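Local coordinates for isoaspartyl dipeptidase (Fervidobacterium islandicum, PDB 7CDH), which probably hydrolyses isoaspartyl (beta-aspartyl) dipeptides, acting as a zinc-dependent metallopeptidase of the amidohydrolase family with a possible role in protein repair, at residues K9-E14 against L322-V327; G17-I22 against V30-N35; G50-P55 against V357-F362; L247-P252 against W311-K316. All coordinates share one frame; numbering follows the deposited sequence.

Contact 1 of 4, residues K9-E14 against L322-V327; sequences KVFSPE and LPLAEV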
loop_
_atom_site.group_PDB
_atom_site.type_symbol
_atom_site.label_atom_id
_atom_site.label_comp_id
_atom_site.label_asym_id
_atom_site.label_seq_id
_atom_site.Cartn_x
_atom_site.Cartn_y
_atom_site.Cartn_z
ATOM N N LYS A 9 -34.394 13.379 48.508
ATOM C CA LYS A 9 -33.395 12.608 49.274
ATOM C C LYS A 9 -32.285 12.277 48.287
ATOM O O LYS A 9 -32.567 11.686 47.268
ATOM C CB LYS A 9 -34.043 11.361 49.888
ATOM C CG LYS A 9 -34.971 11.623 51.065
ATOM C CD LYS A 9 -36.272 10.859 50.996
ATOM C CE LYS A 9 -37.454 11.754 51.306
ATOM N NZ LYS A 9 -38.649 10.976 51.694
ATOM N N VAL A 10 -31.059 12.661 48.567
ATOM C CA VAL A 10 -29.968 12.527 47.574
ATOM C C VAL A 10 -29.137 11.279 47.879
ATOM O O VAL A 10 -28.681 11.129 49.041
ATOM C CB VAL A 10 -29.131 13.797 47.595
ATOM C CG1 VAL A 10 -27.912 13.677 46.697
ATOM C CG2 VAL A 10 -30.004 14.981 47.228
ATOM N N PHE A 11 -28.943 10.416 46.874
ATOM C CA PHE A 11 -27.925 9.339 46.906
ATOM C C PHE A 11 -26.805 9.727 45.951
ATOM O O PHE A 11 -27.048 9.903 44.768
ATOM C CB PHE A 11 -28.520 7.996 46.524
ATOM C CG PHE A 11 -29.610 7.496 47.425
ATOM C CD1 PHE A 11 -30.886 8.025 47.369
ATOM C CD2 PHE A 11 -29.370 6.454 48.301
ATOM C CE1 PHE A 11 -31.900 7.529 48.176
ATOM C CE2 PHE A 11 -30.383 5.954 49.102
ATOM C CZ PHE A 11 -31.645 6.497 49.043
ATOM N N SER A 12 -25.602 9.864 46.477
ATOM C CA SER A 12 -24.510 10.631 45.857
ATOM C C SER A 12 -23.489 9.747 45.121
ATOM O O SER A 12 -22.622 10.298 44.435
ATOM C CB SER A 12 -23.856 11.474 46.935
ATOM O OG SER A 12 -23.181 10.636 47.882
ATOM N N PRO A 13 -23.462 8.388 45.170
ATOM C CA PRO A 13 -24.513 7.499 45.671
ATOM C C PRO A 13 -24.637 7.166 47.181
ATOM O O PRO A 13 -25.682 6.614 47.559
ATOM C CB PRO A 13 -24.164 6.192 44.925
ATOM C CG PRO A 13 -22.671 6.184 44.843
ATOM C CD PRO A 13 -22.327 7.629 44.623
ATOM N N GLU A 14 -23.650 7.490 48.019
ATOM C CA GLU A 14 -23.806 7.437 49.507
ATOM C C GLU A 14 -25.025 8.275 49.909
ATOM O O GLU A 14 -25.157 9.417 49.425
ATOM C CB GLU A 14 -22.587 7.982 50.253
ATOM C CG GLU A 14 -21.434 7.005 50.333
ATOM C CD GLU A 14 -20.081 7.647 50.615
ATOM O OE1 GLU A 14 -19.559 7.472 51.745
ATOM O OE2 GLU A 14 -19.542 8.313 49.698
ATOM N N LEU A 322 -30.659 -5.523 49.472
ATOM C CA LEU A 322 -29.394 -4.726 49.390
ATOM C C LEU A 322 -29.726 -3.244 49.430
ATOM O O LEU A 322 -30.731 -2.823 48.899
ATOM C CB LEU A 322 -28.586 -5.066 48.140
ATOM C CG LEU A 322 -27.744 -6.338 48.255
ATOM C CD1 LEU A 322 -28.626 -7.583 48.121
ATOM C CD2 LEU A 322 -26.601 -6.351 47.234
ATOM N N PRO A 323 -28.925 -2.424 50.128
ATOM C CA PRO A 323 -29.156 -0.979 50.192
ATOM C C PRO A 323 -28.807 -0.248 48.878
ATOM O O PRO A 323 -27.848 -0.583 48.241
ATOM C CB PRO A 323 -28.248 -0.497 51.353
ATOM C CG PRO A 323 -27.173 -1.556 51.499
ATOM C CD PRO A 323 -27.742 -2.834 50.899
ATOM N N LEU A 324 -29.604 0.751 48.525
ATOM C CA LEU A 324 -29.512 1.494 47.260
ATOM C C LEU A 324 -28.134 2.157 47.140
ATOM O O LEU A 324 -27.530 2.069 46.072
ATOM C CB LEU A 324 -30.657 2.504 47.190
ATOM C CG LEU A 324 -30.689 3.327 45.901
ATOM C CD1 LEU A 324 -30.733 2.415 44.660
ATOM C CD2 LEU A 324 -31.871 4.266 45.916
ATOM N N ALA A 325 -27.593 2.740 48.197
ATOM C CA ALA A 325 -26.257 3.380 48.136
ATOM C C ALA A 325 -25.197 2.383 47.638
ATOM O O ALA A 325 -24.188 2.819 47.047
ATOM C CB ALA A 325 -25.872 3.951 49.472
ATOM N N GLU A 326 -25.396 1.106 47.898
ATOM C CA GLU A 326 -24.423 0.042 47.573
ATOM C C GLU A 326 -24.694 -0.463 46.152
ATOM O O GLU A 326 -23.736 -0.563 45.376
ATOM C CB GLU A 326 -24.503 -1.067 48.627
ATOM C CG GLU A 326 -23.831 -0.688 49.946
ATOM C CD GLU A 326 -22.316 -0.525 49.870
ATOM O OE1 GLU A 326 -21.784 0.433 50.491
ATOM O OE2 GLU A 326 -21.658 -1.366 49.192
ATOM N N VAL A 327 -25.948 -0.762 45.810
ATOM C CA VAL A 327 -26.309 -1.292 44.466
ATOM C C VAL A 327 -25.907 -0.273 43.384
ATOM O O VAL A 327 -25.321 -0.663 42.429
ATOM C CB VAL A 327 -27.784 -1.669 44.385
ATOM C CG1 VAL A 327 -28.101 -2.336 43.074
ATOM C CG2 VAL A 327 -28.142 -2.614 45.511
#

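Contact 2 of 4, residues G17-I22 against V30-N35; sequences GKKDVI and VGEGVN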
loop_
_atom_site.group_PDB
_atom_site.type_symbol
_atom_site.label_atom_id
_atom_site.label_comp_id
_atom_site.label_asym_id
_atom_site.label_seq_id
_atom_site.Cartn_x
_atom_site.Cartn_y
_atom_site.Cartn_z
ATOM N N GLY A 17 -29.298 12.033 52.635
ATOM C CA GLY A 17 -30.653 12.485 53.001
ATOM C C GLY A 17 -31.074 13.757 52.305
ATOM O O GLY A 17 -30.612 13.982 51.190
ATOM N N LYS A 18 -31.990 14.519 52.913
ATOM C CA LYS A 18 -32.659 15.682 52.269
ATOM C C LYS A 18 -31.631 16.804 52.079
ATOM O O LYS A 18 -31.131 17.347 53.087
ATOM C CB LYS A 18 -33.926 16.093 53.024
ATOM C CG LYS A 18 -35.212 15.504 52.444
ATOM C CD LYS A 18 -36.483 16.165 52.921
ATOM C CE LYS A 18 -36.787 15.824 54.366
ATOM N NZ LYS A 18 -37.614 16.866 55.020
ATOM N N LYS A 19 -31.263 17.061 50.818
ATOM C CA LYS A 19 -30.255 18.082 50.444
ATOM C C LYS A 19 -30.702 18.765 49.161
ATOM O O LYS A 19 -31.493 18.201 48.437
ATOM C CB LYS A 19 -28.864 17.480 50.266
ATOM C CG LYS A 19 -28.240 16.887 51.516
ATOM C CD LYS A 19 -27.399 17.841 52.308
ATOM C CE LYS A 19 -26.845 17.220 53.576
ATOM N NZ LYS A 19 -27.590 17.701 54.765
ATOM N N ASP A 20 -30.210 19.968 48.937
ATOM C CA ASP A 20 -30.540 20.819 47.772
ATOM C C ASP A 20 -29.298 20.858 46.871
ATOM O O ASP A 20 -28.174 20.917 47.426
ATOM C CB ASP A 20 -31.046 22.177 48.262
ATOM C CG ASP A 20 -32.518 22.166 48.663
ATOM O OD1 ASP A 20 -33.120 21.028 48.743
ATOM O OD2 ASP A 20 -33.076 23.297 48.871
ATOM N N VAL A 21 -29.511 20.770 45.553
ATOM C CA VAL A 21 -28.427 20.689 44.527
ATOM C C VAL A 21 -28.563 21.852 43.549
ATOM O O VAL A 21 -29.642 21.977 42.924
ATOM C CB VAL A 21 -28.404 19.345 43.774
ATOM C CG1 VAL A 21 -27.117 19.235 42.984
ATOM C CG2 VAL A 21 -28.535 18.139 44.698
ATOM N N ILE A 22 -27.513 22.677 43.478
ATOM C CA ILE A 22 -27.375 23.837 42.550
ATOM C C ILE A 22 -26.361 23.452 41.468
ATOM O O ILE A 22 -25.235 23.056 41.837
ATOM C CB ILE A 22 -26.916 25.094 43.310
ATOM C CG1 ILE A 22 -27.726 25.330 44.583
ATOM C CG2 ILE A 22 -26.968 26.311 42.408
ATOM C CD1 ILE A 22 -26.876 25.736 45.761
ATOM N N VAL A 30 -23.885 21.240 46.904
ATOM C CA VAL A 30 -24.837 20.343 47.622
ATOM C C VAL A 30 -24.962 20.864 49.063
ATOM O O VAL A 30 -23.918 21.146 49.693
ATOM C CB VAL A 30 -24.389 18.866 47.567
ATOM C CG1 VAL A 30 -25.439 17.930 48.146
ATOM C CG2 VAL A 30 -24.050 18.447 46.145
ATOM N N GLY A 31 -26.181 21.016 49.573
ATOM C CA GLY A 31 -26.354 21.375 50.994
ATOM C C GLY A 31 -27.798 21.574 51.389
ATOM O O GLY A 31 -28.678 21.399 50.534
ATOM N N GLU A 32 -28.009 21.991 52.639
ATOM C CA GLU A 32 -29.342 22.194 53.274
ATOM C C GLU A 32 -30.071 23.316 52.523
ATOM O O GLU A 32 -29.384 24.228 52.009
ATOM C CB GLU A 32 -29.168 22.489 54.770
ATOM C CG GLU A 32 -28.334 21.443 55.508
ATOM C CD GLU A 32 -26.825 21.682 55.544
ATOM O OE1 GLU A 32 -26.389 22.524 56.356
ATOM O OE2 GLU A 32 -26.081 21.030 54.761
ATOM N N GLY A 33 -31.401 23.223 52.426
ATOM C CA GLY A 33 -32.245 24.204 51.718
ATOM C C GLY A 33 -31.977 25.617 52.208
ATOM O O GLY A 33 -31.997 25.822 53.435
ATOM N N VAL A 34 -31.743 26.555 51.285
ATOM C CA VAL A 34 -31.355 27.972 51.576
ATOM C C VAL A 34 -32.399 28.663 52.477
ATOM O O VAL A 34 -32.018 29.051 53.604
ATOM C CB VAL A 34 -31.077 28.763 50.279
ATOM C CG1 VAL A 34 -29.673 28.486 49.788
ATOM C CG2 VAL A 34 -32.076 28.490 49.164
ATOM N N ASN A 35 -33.647 28.823 52.011
ATOM C CA ASN A 35 -34.774 29.490 52.730
ATOM C C ASN A 35 -34.604 31.024 52.743
ATOM O O ASN A 35 -35.337 31.675 53.513
ATOM C CB ASN A 35 -34.967 28.964 54.162
ATOM C CG ASN A 35 -35.290 27.484 54.243
ATOM O OD1 ASN A 35 -36.237 27.016 53.617
ATOM N ND2 ASN A 35 -34.533 26.744 55.039
HETATM O O HOH W 1 -32.733 20.440 53.423
#

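Contact 3 of 4, residues G50-P55 against V357-F362; sequences GLLLLP and VDEQSF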
loop_
_atom_site.group_PDB
_atom_site.type_symbol
_atom_site.label_atom_id
_atom_site.label_comp_id
_atom_site.label_asym_id
_atom_site.label_seq_id
_atom_site.Cartn_x
_atom_site.Cartn_y
_atom_site.Cartn_z
ATOM N N GLY A 50 -40.941 13.970 47.301
ATOM C CA GLY A 50 -41.408 12.623 46.911
ATOM C C GLY A 50 -40.398 11.851 46.067
ATOM O O GLY A 50 -40.628 10.644 45.870
ATOM N N LEU A 51 -39.311 12.489 45.595
ATOM C CA LEU A 51 -38.318 11.873 44.676
ATOM C C LEU A 51 -36.966 11.670 45.379
ATOM O O LEU A 51 -36.588 12.484 46.238
ATOM C CB LEU A 51 -38.154 12.733 43.415
ATOM C CG LEU A 51 -39.442 13.164 42.707
ATOM C CD1 LEU A 51 -39.129 13.986 41.468
ATOM C CD2 LEU A 51 -40.333 11.982 42.343
ATOM N N LEU A 52 -36.283 10.593 44.992
ATOM C CA LEU A 52 -34.847 10.343 45.229
ATOM C C LEU A 52 -34.085 10.941 44.030
ATOM O O LEU A 52 -34.540 10.723 42.883
ATOM C CB LEU A 52 -34.609 8.828 45.336
ATOM C CG LEU A 52 -35.688 8.023 46.065
ATOM C CD1 LEU A 52 -35.300 6.564 46.202
ATOM C CD2 LEU A 52 -35.960 8.599 47.444
ATOM N N LEU A 53 -33.026 11.714 44.297
ATOM C CA LEU A 53 -32.023 12.202 43.326
ATOM C C LEU A 53 -30.812 11.253 43.340
ATOM O O LEU A 53 -30.151 11.149 44.392
ATOM C CB LEU A 53 -31.606 13.633 43.680
ATOM C CG LEU A 53 -30.598 14.259 42.712
ATOM C CD1 LEU A 53 -31.264 14.613 41.391
ATOM C CD2 LEU A 53 -29.927 15.482 43.299
ATOM N N LEU A 54 -30.537 10.625 42.190
ATOM C CA LEU A 54 -29.454 9.634 41.967
ATOM C C LEU A 54 -28.457 10.213 40.953
ATOM O O LEU A 54 -28.752 11.136 40.193
ATOM C CB LEU A 54 -30.073 8.327 41.450
ATOM C CG LEU A 54 -30.709 7.369 42.465
ATOM C CD1 LEU A 54 -31.513 8.074 43.539
ATOM C CD2 LEU A 54 -31.592 6.347 41.768
ATOM N N PRO A 55 -27.220 9.680 40.869
ATOM C CA PRO A 55 -26.331 10.038 39.776
ATOM C C PRO A 55 -26.884 9.366 38.509
ATOM O O PRO A 55 -27.434 8.293 38.627
ATOM C CB PRO A 55 -24.981 9.442 40.176
ATOM C CG PRO A 55 -25.172 8.959 41.617
ATOM C CD PRO A 55 -26.639 8.650 41.739
ATOM N N VAL A 357 -36.092 9.611 40.854
ATOM C CA VAL A 357 -36.916 8.385 40.976
ATOM C C VAL A 357 -38.031 8.651 41.988
ATOM O O VAL A 357 -37.846 9.431 42.928
ATOM C CB VAL A 357 -35.956 7.261 41.361
ATOM C CG1 VAL A 357 -36.673 6.008 41.795
ATOM C CG2 VAL A 357 -35.021 6.994 40.195
ATOM N N ASP A 358 -39.202 8.096 41.756
ATOM C CA ASP A 358 -40.323 8.155 42.723
ATOM C C ASP A 358 -39.983 7.233 43.912
ATOM O O ASP A 358 -39.640 6.063 43.669
ATOM C CB ASP A 358 -41.606 7.764 42.003
ATOM C CG ASP A 358 -42.815 7.953 42.880
ATOM O OD1 ASP A 358 -43.028 7.075 43.772
ATOM O OD2 ASP A 358 -43.489 8.994 42.685
ATOM N N GLU A 359 -40.033 7.726 45.154
ATOM C CA GLU A 359 -39.566 6.950 46.337
ATOM C C GLU A 359 -40.500 5.760 46.600
ATOM O O GLU A 359 -40.020 4.777 47.158
ATOM C CB GLU A 359 -39.406 7.846 47.562
ATOM C CG GLU A 359 -40.720 8.423 48.072
ATOM C CD GLU A 359 -40.601 9.347 49.273
ATOM O OE1 GLU A 359 -39.462 9.514 49.789
ATOM O OE2 GLU A 359 -41.657 9.878 49.695
ATOM N N GLN A 360 -41.762 5.810 46.168
ATOM C CA GLN A 360 -42.721 4.684 46.342
ATOM C C GLN A 360 -42.504 3.669 45.213
ATOM O O GLN A 360 -41.976 2.578 45.512
ATOM C CB GLN A 360 -44.174 5.189 46.390
ATOM C CG GLN A 360 -44.503 6.045 47.612
ATOM C CD GLN A 360 -44.073 5.403 48.914
ATOM O OE1 GLN A 360 -44.394 4.252 49.203
ATOM N NE2 GLN A 360 -43.326 6.145 49.718
ATOM N N SER A 361 -42.873 4.034 43.973
ATOM C CA SER A 361 -42.900 3.146 42.779
ATOM C C SER A 361 -41.485 2.878 42.228
ATOM O O SER A 361 -41.279 1.813 41.595
ATOM C CB SER A 361 -43.782 3.727 41.719
ATOM O OG SER A 361 -43.148 4.843 41.118
ATOM N N PHE A 362 -40.531 3.778 42.456
ATOM C CA PHE A 362 -39.134 3.651 41.959
ATOM C C PHE A 362 -39.100 3.784 40.423
ATOM O O PHE A 362 -38.198 3.288 39.776
ATOM C CB PHE A 362 -38.508 2.346 42.451
ATOM C CG PHE A 362 -37.604 2.546 43.629
ATOM C CD1 PHE A 362 -38.132 2.754 44.895
ATOM C CD2 PHE A 362 -36.233 2.530 43.475
ATOM C CE1 PHE A 362 -37.301 2.932 45.988
ATOM C CE2 PHE A 362 -35.400 2.710 44.568
ATOM C CZ PHE A 362 -35.936 2.919 45.821
HETATM O O HOH W 2 -43.273 9.265 46.290
#

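Contact 4 of 4, residues L247-P252 against W311-K316; sequences LTALQP and WYTIRK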
loop_
_atom_site.group_PDB
_atom_site.type_symbol
_atom_site.label_atom_id
_atom_site.label_comp_id
_atom_site.label_asym_id
_atom_site.label_seq_id
_atom_site.Cartn_x
_atom_site.Cartn_y
_atom_site.Cartn_z
ATOM N N LEU A 247 -21.028 -7.678 34.153
ATOM C CA LEU A 247 -22.091 -8.703 34.131
ATOM C C LEU A 247 -23.183 -8.163 33.212
ATOM O O LEU A 247 -23.515 -6.947 33.286
ATOM C CB LEU A 247 -22.639 -8.895 35.554
ATOM C CG LEU A 247 -21.611 -9.087 36.667
ATOM C CD1 LEU A 247 -22.289 -9.172 38.039
ATOM C CD2 LEU A 247 -20.762 -10.324 36.425
ATOM N N THR A 248 -23.731 -9.002 32.360
ATOM C CA THR A 248 -24.797 -8.526 31.458
ATOM C C THR A 248 -26.055 -8.393 32.312
ATOM O O THR A 248 -26.504 -9.400 32.899
ATOM C CB THR A 248 -24.954 -9.431 30.237
ATOM O OG1 THR A 248 -23.669 -9.532 29.621
ATOM C CG2 THR A 248 -25.974 -8.868 29.282
ATOM N N ALA A 249 -26.584 -7.188 32.383
ATOM C CA ALA A 249 -27.861 -6.882 33.052
ATOM C C ALA A 249 -28.929 -7.911 32.665
ATOM O O ALA A 249 -28.951 -8.386 31.518
ATOM C CB ALA A 249 -28.301 -5.488 32.694
ATOM N N LEU A 250 -29.811 -8.213 33.613
ATOM C CA LEU A 250 -31.061 -8.964 33.366
ATOM C C LEU A 250 -31.926 -8.106 32.442
ATOM O O LEU A 250 -32.043 -6.898 32.701
ATOM C CB LEU A 250 -31.736 -9.245 34.709
ATOM C CG LEU A 250 -32.345 -10.631 34.851
ATOM C CD1 LEU A 250 -31.248 -11.673 34.879
ATOM C CD2 LEU A 250 -33.206 -10.692 36.109
ATOM N N GLN A 251 -32.403 -8.683 31.345
ATOM C CA GLN A 251 -33.324 -7.998 30.392
ATOM C C GLN A 251 -34.742 -8.079 30.967
ATOM O O GLN A 251 -35.159 -9.129 31.442
ATOM C CB GLN A 251 -33.199 -8.640 28.998
ATOM C CG GLN A 251 -31.778 -8.637 28.422
ATOM C CD GLN A 251 -31.161 -7.266 28.223
ATOM O OE1 GLN A 251 -31.780 -6.367 27.648
ATOM N NE2 GLN A 251 -29.943 -7.092 28.742
ATOM N N PRO A 252 -35.545 -6.995 30.956
ATOM C CA PRO A 252 -36.945 -7.061 31.380
ATOM C C PRO A 252 -37.787 -8.222 30.831
ATOM O O PRO A 252 -38.658 -8.669 31.555
ATOM C CB PRO A 252 -37.517 -5.734 30.884
ATOM C CG PRO A 252 -36.346 -4.801 30.979
ATOM C CD PRO A 252 -35.151 -5.636 30.567
ATOM N N TRP A 311 -31.683 -0.247 34.854
ATOM C CA TRP A 311 -32.514 0.178 35.996
ATOM C C TRP A 311 -33.374 -1.011 36.440
ATOM O O TRP A 311 -33.587 -1.207 37.657
ATOM C CB TRP A 311 -33.324 1.412 35.624
ATOM C CG TRP A 311 -34.140 1.942 36.753
ATOM C CD1 TRP A 311 -35.495 2.057 36.778
ATOM C CD2 TRP A 311 -33.663 2.386 38.032
ATOM N NE1 TRP A 311 -35.891 2.582 37.965
ATOM C CE2 TRP A 311 -34.794 2.805 38.755
ATOM C CE3 TRP A 311 -32.400 2.514 38.618
ATOM C CZ2 TRP A 311 -34.703 3.321 40.049
ATOM C CZ3 TRP A 311 -32.308 3.005 39.899
ATOM C CH2 TRP A 311 -33.445 3.405 40.605
ATOM N N TYR A 312 -33.785 -1.838 35.499
ATOM C CA TYR A 312 -34.521 -3.079 35.809
ATOM C C TYR A 312 -33.679 -3.928 36.770
ATOM O O TYR A 312 -34.249 -4.458 37.747
ATOM C CB TYR A 312 -34.862 -3.826 34.522
ATOM C CG TYR A 312 -35.648 -5.095 34.725
ATOM C CD1 TYR A 312 -37.006 -5.076 34.984
ATOM C CD2 TYR A 312 -35.029 -6.321 34.671
ATOM C CE1 TYR A 312 -37.727 -6.246 35.152
ATOM C CE2 TYR A 312 -35.723 -7.498 34.850
ATOM C CZ TYR A 312 -37.080 -7.460 35.086
ATOM O OH TYR A 312 -37.739 -8.637 35.251
ATOM N N THR A 313 -32.390 -4.096 36.466
ATOM C CA THR A 313 -31.470 -5.018 37.193
ATOM C C THR A 313 -31.222 -4.428 38.589
ATOM O O THR A 313 -31.335 -5.168 39.538
ATOM C CB THR A 313 -30.203 -5.362 36.389
ATOM O OG1 THR A 313 -30.617 -6.106 35.230
ATOM C CG2 THR A 313 -29.201 -6.194 37.164
ATOM N N ILE A 314 -31.032 -3.124 38.700
ATOM C CA ILE A 314 -30.892 -2.425 40.003
ATOM C C ILE A 314 -32.154 -2.668 40.864
ATOM O O ILE A 314 -32.012 -2.990 42.065
ATOM C CB ILE A 314 -30.599 -0.941 39.771
ATOM C CG1 ILE A 314 -29.202 -0.747 39.185
ATOM C CG2 ILE A 314 -30.778 -0.131 41.053
ATOM C CD1 ILE A 314 -28.986 0.637 38.619
ATOM N N ARG A 315 -33.342 -2.554 40.281
ATOM C CA ARG A 315 -34.623 -2.773 40.987
ATOM C C ARG A 315 -34.710 -4.236 41.447
ATOM O O ARG A 315 -35.223 -4.463 42.560
ATOM C CB ARG A 315 -35.810 -2.376 40.113
ATOM C CG ARG A 315 -36.019 -0.873 40.042
ATOM C CD ARG A 315 -37.272 -0.508 39.295
ATOM N NE ARG A 315 -38.429 -0.781 40.129
ATOM C CZ ARG A 315 -39.681 -0.385 39.871
ATOM N NH1 ARG A 315 -39.955 0.311 38.781
ATOM N NH2 ARG A 315 -40.655 -0.685 40.719
ATOM N N LYS A 316 -34.197 -5.202 40.687
ATOM C CA LYS A 316 -34.281 -6.620 41.119
ATOM C C LYS A 316 -33.346 -6.868 42.306
ATOM O O LYS A 316 -33.667 -7.739 43.134
ATOM C CB LYS A 316 -33.995 -7.597 39.978
ATOM C CG LYS A 316 -35.151 -7.817 39.010
ATOM C CD LYS A 316 -36.495 -8.083 39.644
ATOM C CE LYS A 316 -37.432 -8.835 38.717
ATOM N NZ LYS A 316 -38.855 -8.455 38.910
#

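Contact 1 of 4, residues K9-E14 against L322-V327
Phe11, at the end of strand 8-11, turns one ring face to Leu324, the first residue of the short helix 324-327. Methyl CD2 of Leu324 stands over the ring centre, 3.8 Å from the centroid of Phe11 and 8° off the ring normal, a clear CH-pi contact. The two side chains cross at about a right angle. Leu324 sends CG anti to its own backbone N (chi1 -179°), which carries the branch out over the ring while its CB lies 4.0 Å from Phe11 CE2. Backbone N of Ala325 approaches Phe11 CD2 obliquely, at 4.1 Å. Leu52 and Leu54 of strand 51-59 also touch this ring. Replacing Phe11 by an alanine would probably leave Leu324 CD2 without its aromatic seat and open a gap between strand and helix. The contact lays the end of strand 8-11, in the N-terminal beta region, against the short helix that follows helix 309-318 in the amidohydrolase (TIM-barrel) fold. Ser12 shapes the turn that follows: its OG bonds to Glu14 O at 2.8 Å, in the carbonyl plane on a lone pair, and its backbone N grips the same oxygen. The peptide before Pro13 is cis. Carbonyl O of Pro13 meets CA of Ala325 at 3.3 Å in a CA-H...O contact, with Ala325 CB equally near, and the same oxygen sits in plane at the edge of the Phe11 ring. Pro13 CB lies 4.0 Å from Ala325 O. Glu14 adds its CA, 4.1 Å from Ala325 CB, while its own CB points away from the helix.

Contact 2 of 4, residues G17-I22 against V30-N35
Lys19 lays its aliphatic chain along Gly31, with CD of Lys19 3.9 Å from Gly31 CA, while its CB flanks Val30 CG1. Bent at chi2 (-91°) and again at chi4, the chain brings NZ beside Glu32, whose side chain runs alongside in the same direction. Lys19 NZ and Glu32 OE2 form a long salt bridge of 3.7 Å. Between the two strands the backbones pair as an antiparallel beta hairpin. Asp20 and Gly31 are its hydrogen-bonded pair: Asp20 N gives to Gly31 O at 2.6 Å, and Gly31 N returns a bond to Asp20 O at 2.9 Å. Val21 and Val30 form the next, non-hydrogen-bonded pair, Val21 CG1 lying a loose 4.5 Å from Val30 CG2 on the face opposite to Asp20. Where the strand pairing ends, a water accepts from Gly33 N at 3.2 Å and reaches Lys18 O only weakly. OD2 of Asp20 lies beside Gly33 CA, but its polar partners lie elsewhere: Lys6 NZ bridges to OD2 and Asn7 N bonds to OD1. Ile22 and Val34 pack on Pro40 of the second subunit. The buried carboxylate of Asp20 is thus satisfied and ties the hairpin to the chain around strand 2-6, whereas the looser Lys19-Glu32 pair probably contributes less.

Contact 3 of 4, residues G50-P55 against V357-F362
Leu52 and Val357 stand side by side on one face of the sheet as an antiparallel hydrogen-bonded pair, the branches of Leu52 divided between two partners beyond Val357. With CG anti to its carbonyl carbon, Leu52 sends CD2 to Glu359 CB, 3.5 Å away, the two side chains crossing at about a right angle. Its CD1 meets CZ of Phe362 at 3.7 Å, approaching the ring obliquely. On the same face CD2 of Leu54 touches Val357 CG2 at 3.8 Å. The side chain of Leu51 diverges from that of Asp358, although its CD2 still lies 3.6 Å from Val357 O. The backbone bonds are Leu52 N to Val357 O and Val357 N to Leu52 O, both 2.8 Å, followed by Glu359 N to Gly50 O at 3.1 Å. Glu359 holds CG between its backbone N and carbonyl carbon (chi1 66°), which lays the chain beside Gly50 O, and its OE1 is salt-bridged to Lys9. Asp358 OD1 fixes the turn after the strand as an Asx turn, taking Gln360 N and Ser361 N from opposite faces of the carboxylate. Strand 51-59, in the sheet that runs on into the amidohydrolase (TIM) barrel, is joined here to strand 354-358, some 300 residues on: Leu52 and Leu54 hydrogen-bond to it through their backbones, Leu51 and Leu53 likewise to strand 8-11. Helix 309-318 covers Leu54 and Val357 with Trp311, and Phe362 with Arg315 and Leu318.

Contact 4 of 4, residues L247-P252 against W311-K316
Pro252 packs closely over Tyr312, its CA above the ring centre, 3.7 Å from the centroid of Tyr312 and 10° off the normal. This CH-pi contact is extended by Pro252 CG, 3.8 Å from Tyr312 CG, as the two side chains slide past each other in opposite directions. Tyr312 lies with CG anti to its backbone N (chi1 -178°), the ring thrown out from helix 309-318 to meet the loop leaving the C-terminal end of strand 245-248, the end at which a TIM barrel carries its active site. Thr313 closes the inner part: Ala249 CB lies 3.5 Å from Thr313 OG1, and Leu250 O is 3.6 Å from Tyr312 CD2. Looser are the Leu250 CD2 branch, 4.3 Å from Tyr312 CE2, and the other ring face, where Lys316 CG sits offset toward the rim; Leu250 and Lys316 also touch Ile265 of helix 264-273. A serine in place of Tyr312 would probably leave Pro252 CA and CG without the ring they lie on, and the Lys316 chain without its backing. Gln251 turns away to bond Ser306 N through OE1, while Thr248 OG1 bonds to ND1 of the zinc ligand His224. The Thr313 hydroxyl gives its proton to Ala309 O, which fixes its rotation, and accepts from Leu250 N at 2.8 Å; that bond is weak, bent to 117° at the hydrogen, so loop and helix probably hold together more by ring and proline packing.

How the contacts relate
Contacts 1 and 3 hold the same sheet: Phe11 N bonds to Leu53 O between neighbouring strands 8-11 and 51-59, and Lys9 is salt-bridged to Glu359. Contact 3 relies on strand pairing with a leucine-rich face, contact 1 on a ring and a helix turn without polar bonds between its segments. Contact 4 is innermost, its centre about 13 Å from the chain's centre; contact 1 follows at about 18 Å and contact 3 at about 21 Å. Contact 2, outermost at about 28 Å, mixes backbone pairing with charges and packs against a second subunit. Contact 4 meets contact 3 through Trp311 NE1 and Phe362 O, and contact 1 through Ile314 and Val327.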